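Local structure of GDSL-like Lipase/Acylhydrolase family protein (Neisseria meningitidis, 4K7J) at residues 337-342 and 350-355; 299-302 and 308-311. The protein probably removes O-acetyl groups from peptidoglycan as an esterase of the SGNH (GDSL-like) hydrolase family. All blocks are in the same frame, centred on the assembly; numbering follows the deposited sequence.

Both contacts lie in the SGNH hydrolase part of the chain, on the same side of its centre, with their centres about 17 Å apart and their nearest atoms about 5 Å apart. Contact 1 is the more buried: two aromatic rings join helix 336-341 to the turn that leads into helix 354-373, while Gln-342 and Lys-355 lie at its more exposed end. Contact 2 is a surface contact, where one polar bond ties the loop after strand 281-286 to helix 305-318. The contacts share no helix or strand, but the disulfide between Cys-298 and Cys-334 links the chain just before segment 299-302 to the chain just before helix 336-341.

Contact 1 (337-342 and 350-355); sequences KNWLNQ and VHFSAK. With ACT (acetate ion), chain C.
With CG of Phe-352 beside its own backbone N and anti to the carbonyl carbon (chi1 -64°), the phenyl ring swings round toward helix 336-341, where the CB of Trp-339 is directed at segment 350-355 and its six-membered ring crosses the phenyl obliquely. The closest approach is Trp-339 CE3 to Phe-352 CE2 at 3.5 Å. CE3 lies at the edge of the phenyl ring, close to its plane. The two planes stand at 85°, with the ring centroids 5.5 Å apart. Phe-352 also meets the rings of Trp-326 and Tyr-357, so the pair sits in a larger aromatic cluster. One residue earlier, His-351 hydrogen-bonds through ND1 to Asp-348, consistent with the Asp-x-x-His motif of the SGNH hydrolases and with a role as the active-site histidine. Its NE2 donates to acetate O at 2.7 Å, nearly straight at 169°, with the oxygen in the ring plane. The acetate is also held by Ser-62 N, Gly-218 N and Asn-250 ND2. Nearer the surface, the extended chain of Lys-355 brings NZ to 3.9 Å from Gln-342 O, too far for a bond, while Gln-342 NE2 reaches back to Asn-338 OD1 at 3.3 Å, above that carbonyl's plane.

Contact 2 (299-302 and 308-311); sequences GTRP and VQQM
Arg-301 and Gln-309 make this contact between them, each burying about the same surface against the other. Both lie within one connection of the alpha/beta fold, Arg-301 in the loop before helix 305-318 and Gln-309 on that helix. With strand 281-286, loop and helix form the first part of a beta-alpha-beta crossover, which strand 322-325 completes beside and parallel to the first strand. Both side chains leave the backbone pointing at the other segment and come from opposite directions. Gln-309 reaches out from the helix with its chain extended beyond CG. Arg-301 instead bends at chi3 (64°), which turns its guanidinium so that NH2 leads toward the amide. The flat groups are neither coplanar nor stacked, their planes 37° apart, and the amide oxygen comes up at the guanidinium edge.

Each polar end has further partners. Arg-301 NH2 is also hydrogen-bonded to Thr-306 OG1 and NH1 pairs with Glu-289, while NE makes a salt bridge to the sulfonate of a bound buffer molecule, probably from the crystallisation liquor. Gln-309 NE2 donates to Ala-287 O and to Gln-327 OE1; that same oxygen also accepts from Arg-301 NH1, giving the pair a second, indirect link. Those NE2 bonds fix which way the amide is flipped and leave OE1 facing the arginine. The direct bond runs from Arg-301 NH2 to Gln-309 OE1 at 3.0 Å, bent to 152° at the hydrogen.

Contact 1 (337-342 and 350-355)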
loop_
_atom_site.group_PDB
_atom_site.type_symbol
_atom_site.label_atom_id
_atom_site.label_comp_id
_atom_site.label_asym_id
_atom_site.label_seq_id
_atom_site.Cartn_x
_atom_site.Cartn_y
_atom_site.Cartn_z
ATOM N N LYS A 337 0.563 21.154 -14.986
ATOM C CA LYS A 337 -0.450 22.114 -15.422
ATOM C C LYS A 337 -1.201 21.584 -16.641
ATOM O O LYS A 337 -2.415 21.726 -16.742
ATOM C CB LYS A 337 0.130 23.505 -15.698
ATOM C CG LYS A 337 -0.941 24.607 -15.699
ATOM C CD LYS A 337 -0.775 25.542 -16.891
ATOM C CE LYS A 337 -2.038 26.371 -17.177
ATOM N NZ LYS A 337 -1.973 27.080 -18.511
ATOM N N ASN A 338 -0.481 20.941 -17.550
ATOM C CA ASN A 338 -1.113 20.333 -18.708
ATOM C C ASN A 338 -2.091 19.234 -18.286
ATOM O O ASN A 338 -3.211 19.159 -18.794
ATOM C CB ASN A 338 -0.061 19.766 -19.657
ATOM C CG ASN A 338 -0.601 19.541 -21.050
ATOM O OD1 ASN A 338 -1.422 20.322 -21.542
ATOM N ND2 ASN A 338 -0.157 18.464 -21.697
ATOM N N TRP A 339 -1.662 18.386 -17.354
ATOM C CA TRP A 339 -2.521 17.326 -16.821
ATOM C C TRP A 339 -3.792 17.902 -16.210
ATOM O O TRP A 339 -4.891 17.372 -16.406
ATOM C CB TRP A 339 -1.772 16.470 -15.793
ATOM C CG TRP A 339 -1.001 15.334 -16.418
ATOM C CD1 TRP A 339 -0.057 15.434 -17.400
ATOM C CD2 TRP A 339 -1.101 13.935 -16.098
ATOM N NE1 TRP A 339 0.430 14.189 -17.714
ATOM C CE2 TRP A 339 -0.196 13.252 -16.932
ATOM C CE3 TRP A 339 -1.869 13.198 -15.187
ATOM C CZ2 TRP A 339 -0.034 11.868 -16.885
ATOM C CZ3 TRP A 339 -1.712 11.828 -15.138
ATOM C CH2 TRP A 339 -0.798 11.172 -15.982
ATOM N N LEU A 340 -3.618 18.993 -15.474
ATOM C CA LEU A 340 -4.715 19.693 -14.826
ATOM C C LEU A 340 -5.675 20.231 -15.889
ATOM O O LEU A 340 -6.891 20.057 -15.796
ATOM C CB LEU A 340 -4.133 20.848 -14.005
ATOM C CG LEU A 340 -4.960 21.630 -12.988
ATOM C CD1 LEU A 340 -4.007 22.305 -12.013
ATOM C CD2 LEU A 340 -5.853 22.668 -13.654
ATOM N N ASN A 341 -5.125 20.890 -16.901
ATOM C CA ASN A 341 -5.965 21.482 -17.936
ATOM C C ASN A 341 -6.808 20.436 -18.654
ATOM O O ASN A 341 -7.891 20.738 -19.145
ATOM C CB ASN A 341 -5.136 22.273 -18.947
ATOM C CG ASN A 341 -4.543 23.532 -18.357
ATOM O OD1 ASN A 341 -3.448 23.950 -18.741
ATOM N ND2 ASN A 341 -5.260 24.150 -17.423
ATOM N N GLN A 342 -6.320 19.202 -18.701
ATOM C CA GLN A 342 -7.009 18.173 -19.454
ATOM C C GLN A 342 -7.846 17.232 -18.587
ATOM O O GLN A 342 -8.386 16.245 -19.080
ATOM C CB GLN A 342 -6.022 17.402 -20.326
ATOM C CG GLN A 342 -5.274 18.310 -21.293
ATOM C CD GLN A 342 -4.568 17.537 -22.381
ATOM O OE1 GLN A 342 -5.061 16.515 -22.846
ATOM N NE2 GLN A 342 -3.399 18.018 -22.789
ATOM N N VAL A 350 -1.992 19.130 -7.255
ATOM C CA VAL A 350 -1.265 18.204 -6.396
ATOM C C VAL A 350 -1.849 16.807 -6.546
ATOM O O VAL A 350 -1.126 15.842 -6.815
ATOM C CB VAL A 350 -1.351 18.617 -4.916
ATOM C CG1 VAL A 350 -0.660 17.574 -4.031
ATOM C CG2 VAL A 350 -0.731 20.006 -4.709
ATOM N N HIS A 351 -3.165 16.705 -6.383
ATOM C CA HIS A 351 -3.850 15.414 -6.461
ATOM C C HIS A 351 -4.341 15.147 -7.878
ATOM O O HIS A 351 -4.440 16.060 -8.685
ATOM C CB HIS A 351 -4.990 15.341 -5.436
ATOM C CG HIS A 351 -4.535 15.597 -4.030
ATOM N ND1 HIS A 351 -4.613 16.838 -3.435
ATOM C CD2 HIS A 351 -3.958 14.779 -3.117
ATOM C CE1 HIS A 351 -4.117 16.771 -2.212
ATOM N NE2 HIS A 351 -3.714 15.533 -1.993
ATOM N N PHE A 352 -4.618 13.887 -8.189
ATOM C CA PHE A 352 -5.074 13.551 -9.525
ATOM C C PHE A 352 -6.550 13.183 -9.516
ATOM O O PHE A 352 -7.167 13.002 -8.459
ATOM C CB PHE A 352 -4.236 12.410 -10.115
ATOM C CG PHE A 352 -2.785 12.757 -10.326
ATOM C CD1 PHE A 352 -1.884 12.739 -9.263
ATOM C CD2 PHE A 352 -2.312 13.081 -11.595
ATOM C CE1 PHE A 352 -0.519 13.054 -9.454
ATOM C CE2 PHE A 352 -0.960 13.393 -11.800
ATOM C CZ PHE A 352 -0.058 13.377 -10.727
ATOM N N SER A 353 -7.124 13.099 -10.705
ATOM C CA SER A 353 -8.498 12.672 -10.837
ATOM C C SER A 353 -8.432 11.173 -10.999
ATOM O O SER A 353 -7.349 10.620 -11.211
ATOM C CB SER A 353 -9.135 13.304 -12.080
ATOM O OG SER A 353 -8.504 12.823 -13.260
ATOM N N ALA A 354 -9.592 10.524 -10.922
ATOM C CA ALA A 354 -9.672 9.075 -11.050
ATOM C C ALA A 354 -8.955 8.571 -12.300
ATOM O O ALA A 354 -8.201 7.603 -12.237
ATOM C CB ALA A 354 -11.142 8.616 -11.050
ATOM N N LYS A 355 -9.173 9.224 -13.438
ATOM C CA LYS A 355 -8.582 8.716 -14.673
ATOM C C LYS A 355 -7.087 9.030 -14.730
ATOM O O LYS A 355 -6.312 8.297 -15.350
ATOM C CB LYS A 355 -9.326 9.226 -15.915
ATOM C CG LYS A 355 -9.225 10.725 -16.169
ATOM C CD LYS A 355 -9.883 11.089 -17.505
ATOM C CE LYS A 355 -9.637 12.540 -17.867
ATOM N NZ LYS A 355 -10.393 12.915 -19.091
HETATM C C ACT C . -1.354 13.838 -0.111
HETATM O O ACT C . -2.273 14.665 0.163
HETATM O OXT ACT C . -1.107 12.939 0.735
HETATM C CH3 ACT C . -0.597 13.897 -1.401
#

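Contact 2 (299-302 and 308-311)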
loop_
_atom_site.group_PDB
_atom_site.type_symbol
_atom_site.label_atom_id
_atom_site.label_comp_id
_atom_site.label_asym_id
_atom_site.label_seq_id
_atom_site.Cartn_x
_atom_site.Cartn_y
_atom_site.Cartn_z
ATOM N N GLY A 299 4.772 26.811 -13.802
ATOM C CA GLY A 299 4.963 26.832 -12.365
ATOM C C GLY A 299 3.668 26.900 -11.593
ATOM O O GLY A 299 2.587 26.868 -12.179
ATOM N N THR A 300 3.777 26.981 -10.269
ATOM C CA THR A 300 5.075 27.002 -9.598
ATOM C C THR A 300 5.288 25.749 -8.746
ATOM O O THR A 300 4.415 25.356 -7.965
ATOM C CB THR A 300 5.214 28.246 -8.706
ATOM O OG1 THR A 300 5.017 29.419 -9.499
ATOM C CG2 THR A 300 6.586 28.295 -8.083
ATOM N N ARG A 301 6.450 25.125 -8.906
ATOM C CA ARG A 301 6.797 23.937 -8.141
ATOM C C ARG A 301 7.102 24.341 -6.711
ATOM O O ARG A 301 7.629 25.424 -6.482
ATOM C CB ARG A 301 8.008 23.244 -8.775
ATOM C CG ARG A 301 7.684 22.509 -10.078
ATOM C CD ARG A 301 8.932 22.240 -10.909
ATOM N NE ARG A 301 9.864 21.335 -10.235
ATOM C CZ ARG A 301 9.750 20.008 -10.236
ATOM N NH1 ARG A 301 8.732 19.425 -10.872
ATOM N NH2 ARG A 301 10.647 19.262 -9.596
ATOM N N PRO A 302 6.761 23.481 -5.735
ATOM C CA PRO A 302 7.219 23.782 -4.375
ATOM C C PRO A 302 8.737 23.807 -4.361
ATOM O O PRO A 302 9.378 23.062 -5.112
ATOM C CB PRO A 302 6.704 22.593 -3.554
ATOM C CG PRO A 302 5.640 21.963 -4.399
ATOM C CD PRO A 302 6.072 22.186 -5.808
ATOM N N VAL A 308 13.686 16.636 -3.089
ATOM C CA VAL A 308 13.041 15.418 -2.606
ATOM C C VAL A 308 13.051 14.310 -3.661
ATOM O O VAL A 308 13.425 13.180 -3.365
ATOM C CB VAL A 308 11.602 15.687 -2.117
ATOM C CG1 VAL A 308 10.831 14.365 -1.890
ATOM C CG2 VAL A 308 11.629 16.518 -0.855
ATOM N N GLN A 309 12.644 14.631 -4.890
ATOM C CA GLN A 309 12.650 13.647 -5.973
ATOM C C GLN A 309 14.053 13.076 -6.223
ATOM O O GLN A 309 14.216 11.888 -6.531
ATOM C CB GLN A 309 12.111 14.261 -7.271
ATOM C CG GLN A 309 10.621 14.596 -7.247
ATOM C CD GLN A 309 10.218 15.475 -8.409
ATOM O OE1 GLN A 309 10.964 16.369 -8.816
ATOM N NE2 GLN A 309 9.050 15.202 -8.977
ATOM N N GLN A 310 15.064 13.923 -6.083
ATOM C CA GLN A 310 16.443 13.489 -6.322
ATOM C C GLN A 310 16.934 12.605 -5.189
ATOM O O GLN A 310 17.650 11.631 -5.414
ATOM C CB GLN A 310 17.375 14.690 -6.508
ATOM C CG GLN A 310 17.164 15.392 -7.827
ATOM C CD GLN A 310 18.156 16.512 -8.064
ATOM O OE1 GLN A 310 19.031 16.782 -7.235
ATOM N NE2 GLN A 310 18.018 17.175 -9.203
ATOM N N MET A 311 16.548 12.955 -3.968
ATOM C CA MET A 311 16.876 12.131 -2.823
ATOM C C MET A 311 16.301 10.738 -3.021
ATOM O O MET A 311 16.983 9.740 -2.772
ATOM C CB MET A 311 16.321 12.733 -1.534
ATOM C CG MET A 311 16.494 11.796 -0.348
ATOM S SD MET A 311 15.364 12.207 0.973
ATOM C CE MET A 311 13.845 11.567 0.265
#